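Local coordinates for Kiaa0380 (Homo sapiens, PDB 1HTJ), which probably links heterotrimeric G protein signalling to Rho GTPases, acting as a Rho guanine nucleotide exchange factor whose RGS-like domain is described here, at residues Phe62-Ala72 with Glu115-Gln125; Arg167-Leu177 with Leu196-Leu207. The protein carries 3 engineered substitutions. All coordinates share one frame; numbering follows the deposited sequence.

Contact 1 (Phe62-Ala72 with Glu115-Gln125); sequences FYLCAEVYQQA and EDARGVLCEAQ
With CG of Gln125 set anti to its carbonyl carbon (chi1 -75°) and the chain extended beyond, the amide reaches to helix 62-69, where Tyr63, its CG anti to the backbone N, turns one ring face to NE2. Gln125 NE2 sits 3.4 Å above the Tyr63 ring plane, over the ring centre, and makes two bonds. One goes to Tyr63 O, already taken by Glu67 N from the opposite face of the carbonyl; in the other, Gln125 NE2 meets the anti lone pair of Glu67 OE1 at 2.9 Å, nearly straight at 169°. Carboxylate and amide lie almost coplanar, and Lys38 holds the other oxygen of Glu67 in a salt bridge. A leucine at Gln125 would probably leave Glu67 OE1 without this donor and the Tyr63 ring without the N-H group over its face.

Gln70, just past the helix end, turns its NE2 to Arg118 O at 2.7 Å in a bent bond, with a weak bond to Cys122 SG. The arginine runs the other way past Gln70, laying its guanidinium over the peptide carbon of that residue. Alongside this polar row, on one flank, Leu121 CD1 rests on the face of the Tyr69 ring, 3.8 Å from its centroid, while Ala124 CB meets the edge of Phe62 at CZ, 3.4 Å away. Tyr69 OH accepts a bond from Ala117 N, at the N-cap position, and shares a water with Glu115 O.

The short helical segments run antiparallel at 155°, their axes 9.6 Å apart, a pairing of helices 58-69 and 118-144 within the all-helical RGS-like domain.

Contact 2 (Arg167-Leu177 with Leu196-Leu207); sequences RQVAEKQLAAL and LNTYMSHAGIRL
The side chains of Leu174 and Leu196 lie alongside one another, pointing oppositely, with Leu174 CD1 3.6 Å from Leu196 CD2. The same Leu196 CD2 also meets Leu177 CB at 3.7 Å, so this methyl sits between two leucines one helical turn apart. The other branch of Leu174, CD2, lies 4.0 Å from CB of Met200, which is a selenomethionine, and equally close to Ile205 CG2. Leu174 CG, anti to the backbone N (chi1 179°), is carried toward the partner, where its two methyls diverge: one to Leu196, the other to the end of the partner helix.

Toward the N-terminal end of segment 167-177, Ile205 CD1 packs on Ala170 CB at 3.9 Å and against the backbone and aliphatic stem of Arg167. Leu207 closes the more exposed flank: its CD1 touches Leu174 CG at 3.8 Å and lies near Glu171 O and Ala175. Arg167 NH1 is modelled very close to Gly204 O with a strongly bent geometry, so the details of that bond are doubtful.

The turn into Ile205 is set by a Schellman motif. Gly204, with positive phi, ends the helix, Ile205 N bonding to Met200 O and Gly204 N to Ser201 O, and the chain then turns back toward helix 167-177. The axes of segments 167-177 and 196-202, 12.0 Å apart and at 168°, are bridged partly by this returning tail.

Behind the contact, helix 41-54 receives Leu177 through Phe52 and Tyr199 through Leu44, while Tyr199 also meets helix 58-69.

Overall arrangement
Both contacts pair nearly antiparallel helices and are partly buried, but they use different chemistry. Contact 1 sets a row of side-chain amides and a carboxylate beside an apolar layer; contact 2 is chiefly aliphatic, with its exposed residues mostly toward the C-terminal tail. The helix axes lie closer in contact 1, whereas a non-helical tail fills part of the wider gap in contact 2. No helix is common to both, yet helices 58-69 and 186-202 touch directly: Leu64 and Val68 pack on Tyr199, and Gln71 on His202. The two centres lie about 20 Å apart, and helices 118-144 and 163-182 are consecutive in the chain.

Contact 1 (Phe62-Ala72 with Glu115-Gln125)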
loop_
_atom_site.group_PDB
_atom_site.type_symbol
_atom_site.label_atom_id
_atom_site.label_comp_id
_atom_site.label_asym_id
_atom_site.label_seq_id
_atom_site.Cartn_x
_atom_site.Cartn_y
_atom_site.Cartn_z
ATOM N N PHE A 62 -0.795 2.302 -4.462
ATOM C CA PHE A 62 -1.435 1.923 -5.708
ATOM C C PHE A 62 -1.366 0.397 -5.836
ATOM O O PHE A 62 -2.379 -0.287 -6.055
ATOM C CB PHE A 62 -0.715 2.561 -6.891
ATOM C CG PHE A 62 -1.113 1.973 -8.204
ATOM C CD1 PHE A 62 -2.440 2.061 -8.646
ATOM C CD2 PHE A 62 -0.190 1.261 -8.973
ATOM C CE1 PHE A 62 -2.839 1.448 -9.826
ATOM C CE2 PHE A 62 -0.583 0.643 -10.164
ATOM C CZ PHE A 62 -1.911 0.736 -10.590
ATOM N N TYR A 63 -0.154 -0.129 -5.682
ATOM C CA TYR A 63 0.084 -1.561 -5.779
ATOM C C TYR A 63 -0.841 -2.357 -4.844
ATOM O O TYR A 63 -1.435 -3.369 -5.243
ATOM C CB TYR A 63 1.550 -1.860 -5.432
ATOM C CG TYR A 63 1.900 -3.316 -5.520
ATOM C CD1 TYR A 63 2.575 -3.819 -6.627
ATOM C CD2 TYR A 63 1.537 -4.199 -4.509
ATOM C CE1 TYR A 63 2.882 -5.175 -6.723
ATOM C CE2 TYR A 63 1.837 -5.558 -4.595
ATOM C CZ TYR A 63 2.511 -6.036 -5.702
ATOM O OH TYR A 63 2.837 -7.368 -5.779
ATOM N N LEU A 64 -0.953 -1.893 -3.602
ATOM C CA LEU A 64 -1.781 -2.557 -2.613
ATOM C C LEU A 64 -3.268 -2.507 -2.981
ATOM O O LEU A 64 -4.033 -3.435 -2.671
ATOM C CB LEU A 64 -1.555 -1.923 -1.234
ATOM C CG LEU A 64 -0.180 -2.172 -0.587
ATOM C CD1 LEU A 64 -0.062 -1.400 0.714
ATOM C CD2 LEU A 64 -0.005 -3.657 -0.323
ATOM N N CYS A 65 -3.682 -1.419 -3.623
ATOM C CA CYS A 65 -5.077 -1.289 -4.012
ATOM C C CYS A 65 -5.358 -2.182 -5.216
ATOM O O CYS A 65 -6.390 -2.840 -5.267
ATOM C CB CYS A 65 -5.417 0.175 -4.307
ATOM S SG CYS A 65 -5.665 1.196 -2.808
ATOM N N ALA A 66 -4.424 -2.215 -6.166
ATOM C CA ALA A 66 -4.561 -3.056 -7.357
ATOM C C ALA A 66 -4.593 -4.507 -6.903
ATOM O O ALA A 66 -5.295 -5.335 -7.475
ATOM C CB ALA A 66 -3.394 -2.835 -8.311
ATOM N N GLU A 67 -3.828 -4.799 -5.860
ATOM C CA GLU A 67 -3.770 -6.134 -5.291
ATOM C C GLU A 67 -5.156 -6.494 -4.737
ATOM O O GLU A 67 -5.666 -7.586 -4.990
ATOM C CB GLU A 67 -2.716 -6.166 -4.186
ATOM C CG GLU A 67 -2.263 -7.551 -3.770
ATOM C CD GLU A 67 -1.641 -8.349 -4.908
ATOM O OE1 GLU A 67 -1.225 -7.747 -5.930
ATOM O OE2 GLU A 67 -1.559 -9.590 -4.761
ATOM N N VAL A 68 -5.776 -5.576 -3.999
ATOM C CA VAL A 68 -7.111 -5.834 -3.459
ATOM C C VAL A 68 -8.123 -5.997 -4.590
ATOM O O VAL A 68 -8.999 -6.864 -4.530
ATOM C CB VAL A 68 -7.616 -4.683 -2.572
ATOM C CG1 VAL A 68 -9.048 -4.958 -2.134
ATOM C CG2 VAL A 68 -6.699 -4.515 -1.361
ATOM N N TYR A 69 -8.001 -5.149 -5.611
ATOM C CA TYR A 69 -8.906 -5.181 -6.754
ATOM C C TYR A 69 -8.984 -6.564 -7.401
ATOM O O TYR A 69 -10.067 -7.076 -7.668
ATOM C CB TYR A 69 -8.459 -4.176 -7.812
ATOM C CG TYR A 69 -9.332 -4.171 -9.052
ATOM C CD1 TYR A 69 -10.469 -3.367 -9.124
ATOM C CD2 TYR A 69 -9.023 -4.979 -10.153
ATOM C CE1 TYR A 69 -11.273 -3.359 -10.257
ATOM C CE2 TYR A 69 -9.823 -4.980 -11.290
ATOM C CZ TYR A 69 -10.945 -4.166 -11.334
ATOM O OH TYR A 69 -11.736 -4.152 -12.452
ATOM N N GLN A 70 -7.822 -7.151 -7.653
ATOM C CA GLN A 70 -7.728 -8.456 -8.287
ATOM C C GLN A 70 -8.179 -9.599 -7.397
ATOM O O GLN A 70 -7.835 -10.746 -7.653
ATOM C CB GLN A 70 -6.291 -8.712 -8.721
ATOM C CG GLN A 70 -5.773 -7.703 -9.713
ATOM C CD GLN A 70 -4.310 -7.902 -10.001
ATOM O OE1 GLN A 70 -3.488 -7.946 -9.086
ATOM N NE2 GLN A 70 -3.968 -8.023 -11.274
ATOM N N GLN A 71 -8.955 -9.295 -6.364
ATOM C CA GLN A 71 -9.423 -10.322 -5.441
ATOM C C GLN A 71 -10.766 -9.921 -4.846
ATOM O O GLN A 71 -11.230 -10.517 -3.871
ATOM C CB GLN A 71 -8.392 -10.505 -4.323
ATOM C CG GLN A 71 -7.020 -10.970 -4.810
ATOM C CD GLN A 71 -5.879 -10.581 -3.874
ATOM O OE1 GLN A 71 -5.975 -10.742 -2.650
ATOM N NE2 GLN A 71 -4.784 -10.075 -4.449
ATOM N N ALA A 72 -11.387 -8.907 -5.439
ATOM C CA ALA A 72 -12.670 -8.410 -4.954
ATOM C C ALA A 72 -13.847 -8.989 -5.737
ATOM O O ALA A 72 -13.676 -9.473 -6.862
ATOM C CB ALA A 72 -12.691 -6.883 -5.035
ATOM N N GLU A 115 -15.301 -2.512 -16.501
ATOM C CA GLU A 115 -14.911 -3.765 -17.134
ATOM C C GLU A 115 -13.827 -4.425 -16.292
ATOM O O GLU A 115 -13.419 -3.882 -15.267
ATOM C CB GLU A 115 -14.377 -3.509 -18.546
ATOM C CG GLU A 115 -15.455 -3.295 -19.587
ATOM C CD GLU A 115 -14.907 -2.747 -20.895
ATOM O OE1 GLU A 115 -13.902 -3.290 -21.413
ATOM O OE2 GLU A 115 -15.494 -1.772 -21.408
ATOM N N ASP A 116 -13.360 -5.591 -16.731
ATOM C CA ASP A 116 -12.329 -6.323 -16.007
ATOM C C ASP A 116 -10.951 -5.753 -16.287
ATOM O O ASP A 116 -10.402 -5.939 -17.374
ATOM C CB ASP A 116 -12.355 -7.798 -16.395
ATOM C CG ASP A 116 -11.235 -8.584 -15.747
ATOM O OD1 ASP A 116 -11.140 -8.552 -14.502
ATOM O OD2 ASP A 116 -10.452 -9.231 -16.477
ATOM N N ALA A 117 -10.388 -5.069 -15.297
ATOM C CA ALA A 117 -9.075 -4.462 -15.453
ATOM C C ALA A 117 -7.983 -5.197 -14.677
ATOM O O ALA A 117 -6.873 -4.697 -14.542
ATOM C CB ALA A 117 -9.133 -2.996 -15.029
ATOM N N ARG A 118 -8.294 -6.387 -14.176
ATOM C CA ARG A 118 -7.314 -7.162 -13.424
ATOM C C ARG A 118 -6.028 -7.355 -14.219
ATOM O O ARG A 118 -4.930 -7.272 -13.670
ATOM C CB ARG A 118 -7.894 -8.519 -13.038
ATOM C CG ARG A 118 -9.137 -8.410 -12.188
ATOM C CD ARG A 118 -9.519 -9.731 -11.560
ATOM N NE ARG A 118 -10.627 -9.551 -10.622
ATOM C CZ ARG A 118 -11.058 -10.480 -9.765
ATOM N NH1 ARG A 118 -10.471 -11.675 -9.717
ATOM N NH2 ARG A 118 -12.082 -10.212 -8.954
ATOM N N GLY A 119 -6.170 -7.591 -15.517
ATOM C CA GLY A 119 -5.009 -7.797 -16.356
ATOM C C GLY A 119 -4.143 -6.566 -16.483
ATOM O O GLY A 119 -2.945 -6.603 -16.190
ATOM N N VAL A 120 -4.748 -5.470 -16.930
ATOM C CA VAL A 120 -4.029 -4.224 -17.097
ATOM C C VAL A 120 -3.516 -3.704 -15.747
ATOM O O VAL A 120 -2.404 -3.190 -15.666
ATOM C CB VAL A 120 -4.920 -3.159 -17.776
ATOM C CG1 VAL A 120 -5.226 -3.574 -19.196
ATOM C CG2 VAL A 120 -6.210 -2.989 -17.015
ATOM N N LEU A 121 -4.311 -3.842 -14.689
ATOM C CA LEU A 121 -3.859 -3.375 -13.384
ATOM C C LEU A 121 -2.617 -4.149 -12.973
ATOM O O LEU A 121 -1.701 -3.587 -12.368
ATOM C CB LEU A 121 -4.968 -3.500 -12.332
ATOM C CG LEU A 121 -5.972 -2.338 -12.434
ATOM C CD1 LEU A 121 -7.034 -2.434 -11.368
ATOM C CD2 LEU A 121 -5.227 -1.028 -12.311
ATOM N N CYS A 122 -2.579 -5.434 -13.324
ATOM C CA CYS A 122 -1.428 -6.280 -13.026
ATOM C C CYS A 122 -0.254 -5.706 -13.820
ATOM O O CYS A 122 0.875 -5.631 -13.333
ATOM C CB CYS A 122 -1.714 -7.715 -13.464
ATOM S SG CYS A 122 -0.726 -8.971 -12.626
ATOM N N GLU A 123 -0.530 -5.290 -15.052
ATOM C CA GLU A 123 0.510 -4.698 -15.880
ATOM C C GLU A 123 0.977 -3.398 -15.223
ATOM O O GLU A 123 2.159 -3.068 -15.263
ATOM C CB GLU A 123 -0.021 -4.387 -17.285
ATOM C CG GLU A 123 -0.089 -5.578 -18.237
ATOM C CD GLU A 123 -0.693 -5.211 -19.590
ATOM O OE1 GLU A 123 -0.155 -4.296 -20.255
ATOM O OE2 GLU A 123 -1.708 -5.838 -19.983
ATOM N N ALA A 124 0.034 -2.664 -14.629
ATOM C CA ALA A 124 0.343 -1.396 -13.975
ATOM C C ALA A 124 1.198 -1.646 -12.743
ATOM O O ALA A 124 2.168 -0.940 -12.500
ATOM C CB ALA A 124 -0.947 -0.660 -13.593
ATOM N N GLN A 125 0.841 -2.658 -11.969
ATOM C CA GLN A 125 1.615 -2.975 -10.787
ATOM C C GLN A 125 3.087 -3.124 -11.164
ATOM O O GLN A 125 3.968 -2.589 -10.472
ATOM C CB GLN A 125 1.107 -4.266 -10.137
ATOM C CG GLN A 125 -0.195 -4.097 -9.393
ATOM C CD GLN A 125 -0.610 -5.351 -8.652
ATOM O OE1 GLN A 125 -0.830 -6.393 -9.258
ATOM N NE2 GLN A 125 -0.724 -5.257 -7.337
HETATM O O HOH W 1 -13.725 -2.766 -12.956
#

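Contact 2 (Arg167-Leu177 with Leu196-Leu207)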
loop_
_atom_site.group_PDB
_atom_site.type_symbol
_atom_site.label_atom_id
_atom_site.label_comp_id
_atom_site.label_asym_id
_atom_site.label_seq_id
_atom_site.Cartn_x
_atom_site.Cartn_y
_atom_site.Cartn_z
ATOM N N ARG A 167 -2.272 -9.508 14.461
ATOM C CA ARG A 167 -3.340 -8.569 14.180
ATOM C C ARG A 167 -3.193 -7.392 15.123
ATOM O O ARG A 167 -3.407 -6.245 14.742
ATOM C CB ARG A 167 -4.710 -9.229 14.363
ATOM C CG ARG A 167 -5.820 -8.240 14.657
ATOM C CD ARG A 167 -7.126 -8.593 13.956
ATOM N NE ARG A 167 -8.211 -7.726 14.425
ATOM C CZ ARG A 167 -9.297 -7.427 13.722
ATOM N NH1 ARG A 167 -9.461 -7.927 12.503
ATOM N NH2 ARG A 167 -10.209 -6.605 14.230
ATOM N N GLN A 168 -2.810 -7.686 16.356
ATOM C CA GLN A 168 -2.639 -6.648 17.356
ATOM C C GLN A 168 -1.466 -5.722 17.053
ATOM O O GLN A 168 -1.561 -4.517 17.259
ATOM C CB GLN A 168 -2.471 -7.283 18.735
ATOM C CG GLN A 168 -3.758 -7.888 19.265
ATOM C CD GLN A 168 -3.566 -8.594 20.591
ATOM O OE1 GLN A 168 -2.783 -9.549 20.690
ATOM N NE2 GLN A 168 -4.277 -8.133 21.622
ATOM N N VAL A 169 -0.365 -6.284 16.571
ATOM C CA VAL A 169 0.800 -5.477 16.241
ATOM C C VAL A 169 0.496 -4.646 14.995
ATOM O O VAL A 169 0.820 -3.460 14.941
ATOM C CB VAL A 169 2.044 -6.351 15.968
ATOM C CG1 VAL A 169 3.197 -5.476 15.474
ATOM C CG2 VAL A 169 2.453 -7.094 17.241
ATOM N N ALA A 170 -0.145 -5.272 14.013
ATOM C CA ALA A 170 -0.485 -4.587 12.772
ATOM C C ALA A 170 -1.413 -3.423 13.063
ATOM O O ALA A 170 -1.279 -2.343 12.494
ATOM C CB ALA A 170 -1.152 -5.539 11.812
ATOM N N GLU A 171 -2.356 -3.660 13.959
ATOM C CA GLU A 171 -3.327 -2.656 14.341
ATOM C C GLU A 171 -2.631 -1.424 14.917
ATOM O O GLU A 171 -2.992 -0.294 14.600
ATOM C CB GLU A 171 -4.276 -3.254 15.380
ATOM C CG GLU A 171 -5.696 -2.741 15.310
ATOM C CD GLU A 171 -6.500 -3.149 16.528
ATOM O OE1 GLU A 171 -6.500 -4.363 16.863
ATOM O OE2 GLU A 171 -7.128 -2.258 17.148
ATOM N N LYS A 172 -1.634 -1.653 15.764
ATOM C CA LYS A 172 -0.884 -0.570 16.391
ATOM C C LYS A 172 -0.205 0.298 15.331
ATOM O O LYS A 172 -0.060 1.515 15.501
ATOM C CB LYS A 172 0.166 -1.148 17.349
ATOM C CG LYS A 172 0.960 -0.090 18.094
ATOM C CD LYS A 172 1.912 -0.707 19.123
ATOM C CE LYS A 172 2.725 0.386 19.844
ATOM N NZ LYS A 172 3.790 -0.139 20.773
ATOM N N GLN A 173 0.210 -0.340 14.242
ATOM C CA GLN A 173 0.847 0.359 13.143
ATOM C C GLN A 173 -0.191 1.192 12.406
ATOM O O GLN A 173 0.060 2.340 12.034
ATOM C CB GLN A 173 1.475 -0.633 12.158
ATOM C CG GLN A 173 2.424 -1.643 12.784
ATOM C CD GLN A 173 3.383 -1.005 13.781
ATOM O OE1 GLN A 173 4.061 -0.023 13.468
ATOM N NE2 GLN A 173 3.442 -1.563 14.987
ATOM N N LEU A 174 -1.363 0.608 12.188
ATOM C CA LEU A 174 -2.406 1.312 11.467
ATOM C C LEU A 174 -2.789 2.570 12.238
ATOM O O LEU A 174 -3.019 3.625 11.654
ATOM C CB LEU A 174 -3.608 0.389 11.264
ATOM C CG LEU A 174 -4.833 0.972 10.547
ATOM C CD1 LEU A 174 -4.398 1.704 9.280
ATOM C CD2 LEU A 174 -5.820 -0.173 10.215
ATOM N N ALA A 175 -2.845 2.454 13.558
ATOM C CA ALA A 175 -3.180 3.597 14.402
ATOM C C ALA A 175 -2.103 4.672 14.250
ATOM O O ALA A 175 -2.406 5.859 14.191
ATOM C CB ALA A 175 -3.271 3.162 15.867
ATOM N N ALA A 176 -0.847 4.243 14.197
ATOM C CA ALA A 176 0.263 5.173 14.065
ATOM C C ALA A 176 0.252 5.845 12.675
ATOM O O ALA A 176 0.591 7.031 12.553
ATOM C CB ALA A 176 1.573 4.448 14.304
ATOM N N LEU A 177 -0.163 5.105 11.642
ATOM C CA LEU A 177 -0.210 5.658 10.291
ATOM C C LEU A 177 -1.267 6.749 10.204
ATOM O O LEU A 177 -1.090 7.757 9.506
ATOM C CB LEU A 177 -0.487 4.552 9.268
ATOM C CG LEU A 177 0.745 3.700 8.919
ATOM C CD1 LEU A 177 0.312 2.322 8.447
ATOM C CD2 LEU A 177 1.587 4.403 7.874
ATOM N N LEU A 196 -4.977 3.049 2.166
ATOM C CA LEU A 196 -4.472 2.295 3.304
ATOM C C LEU A 196 -5.559 1.407 3.895
ATOM O O LEU A 196 -5.356 0.205 4.105
ATOM C CB LEU A 196 -3.961 3.252 4.388
ATOM C CG LEU A 196 -3.429 2.599 5.672
ATOM C CD1 LEU A 196 -2.243 1.677 5.356
ATOM C CD2 LEU A 196 -3.002 3.697 6.641
ATOM N N ASN A 197 -6.715 2.000 4.171
ATOM C CA ASN A 197 -7.803 1.234 4.760
ATOM C C ASN A 197 -8.367 0.174 3.810
ATOM O O ASN A 197 -8.826 -0.865 4.249
ATOM C CB ASN A 197 -8.905 2.179 5.240
ATOM C CG ASN A 197 -8.464 3.007 6.427
ATOM O OD1 ASN A 197 -7.840 2.487 7.351
ATOM N ND2 ASN A 197 -8.786 4.302 6.413
ATOM N N THR A 198 -8.316 0.433 2.509
ATOM C CA THR A 198 -8.803 -0.534 1.541
ATOM C C THR A 198 -8.025 -1.837 1.673
ATOM O O THR A 198 -8.597 -2.926 1.646
ATOM C CB THR A 198 -8.631 -0.006 0.122
ATOM O OG1 THR A 198 -9.540 1.074 -0.084
ATOM C CG2 THR A 198 -8.876 -1.097 -0.896
ATOM N N TYR A 199 -6.710 -1.717 1.815
ATOM C CA TYR A 199 -5.865 -2.889 1.941
ATOM C C TYR A 199 -5.977 -3.533 3.302
ATOM O O TYR A 199 -6.198 -4.738 3.413
ATOM C CB TYR A 199 -4.395 -2.551 1.726
ATOM C CG TYR A 199 -3.582 -3.814 1.586
ATOM C CD1 TYR A 199 -3.623 -4.552 0.399
ATOM C CD2 TYR A 199 -2.833 -4.312 2.653
ATOM C CE1 TYR A 199 -2.942 -5.753 0.275
ATOM C CE2 TYR A 199 -2.143 -5.520 2.545
ATOM C CZ TYR A 199 -2.201 -6.233 1.350
ATOM O OH TYR A 199 -1.499 -7.412 1.200
HETATM N N MSE A 200 -5.791 -2.724 4.339
HETATM C CA MSE A 200 -5.839 -3.227 5.700
HETATM C C MSE A 200 -7.158 -3.910 5.990
HETATM O O MSE A 200 -7.198 -5.019 6.525
HETATM C CB MSE A 200 -5.593 -2.093 6.697
HETATM C CG MSE A 200 -4.129 -1.676 6.793
HETATM SE SE MSE A 200 -2.943 -3.182 7.169
HETATM C CE MSE A 200 -1.225 -2.412 6.713
ATOM N N SER A 201 -8.243 -3.237 5.638
ATOM C CA SER A 201 -9.570 -3.779 5.854
ATOM C C SER A 201 -9.636 -5.137 5.165
ATOM O O SER A 201 -10.037 -6.128 5.765
ATOM C CB SER A 201 -10.610 -2.833 5.273
ATOM O OG SER A 201 -11.884 -3.420 5.308
ATOM N N HIS A 202 -9.217 -5.180 3.905
ATOM C CA HIS A 202 -9.219 -6.423 3.156
ATOM C C HIS A 202 -8.340 -7.481 3.827
ATOM O O HIS A 202 -8.621 -8.678 3.738
ATOM C CB HIS A 202 -8.750 -6.146 1.731
ATOM C CG HIS A 202 -8.313 -7.362 0.982
ATOM N ND1 HIS A 202 -7.007 -7.802 0.980
ATOM C CD2 HIS A 202 -8.999 -8.215 0.184
ATOM C CE1 HIS A 202 -6.904 -8.870 0.209
ATOM N NE2 HIS A 202 -8.099 -9.142 -0.287
ATOM N N ALA A 203 -7.287 -7.032 4.509
ATOM C CA ALA A 203 -6.367 -7.927 5.199
ATOM C C ALA A 203 -6.875 -8.315 6.587
ATOM O O ALA A 203 -6.141 -8.895 7.376
ATOM C CB ALA A 203 -5.005 -7.274 5.317
ATOM N N GLY A 204 -8.126 -7.986 6.886
ATOM C CA GLY A 204 -8.692 -8.326 8.181
ATOM C C GLY A 204 -8.137 -7.516 9.334
ATOM O O GLY A 204 -8.061 -8.004 10.463
ATOM N N ILE A 205 -7.753 -6.277 9.047
ATOM C CA ILE A 205 -7.200 -5.372 10.048
ATOM C C ILE A 205 -7.963 -4.056 10.022
ATOM O O ILE A 205 -8.007 -3.377 8.997
ATOM C CB ILE A 205 -5.725 -5.039 9.762
ATOM C CG1 ILE A 205 -4.889 -6.318 9.704
ATOM C CG2 ILE A 205 -5.201 -4.091 10.836
ATOM C CD1 ILE A 205 -4.686 -6.973 11.045
ATOM N N ARG A 206 -8.560 -3.694 11.149
ATOM C CA ARG A 206 -9.306 -2.448 11.247
ATOM C C ARG A 206 -9.116 -1.871 12.646
ATOM O O ARG A 206 -8.938 -2.603 13.616
ATOM C CB ARG A 206 -10.781 -2.697 10.905
ATOM C CG ARG A 206 -10.984 -2.978 9.412
ATOM C CD ARG A 206 -12.310 -3.666 9.059
ATOM N NE ARG A 206 -13.488 -2.901 9.467
ATOM C CZ ARG A 206 -14.729 -3.143 9.040
ATOM N NH1 ARG A 206 -14.966 -4.127 8.180
ATOM N NH2 ARG A 206 -15.742 -2.411 9.490
ATOM N N LEU A 207 -9.123 -0.548 12.738
ATOM C CA LEU A 207 -8.908 0.143 14.007
ATOM C C LEU A 207 -10.052 0.036 15.023
ATOM O O LEU A 207 -10.962 0.894 14.995
ATOM C CB LEU A 207 -8.568 1.613 13.728
ATOM C CG LEU A 207 -7.231 2.105 14.300
ATOM C CD1 LEU A 207 -6.150 1.056 14.104
ATOM C CD2 LEU A 207 -6.845 3.408 13.632
#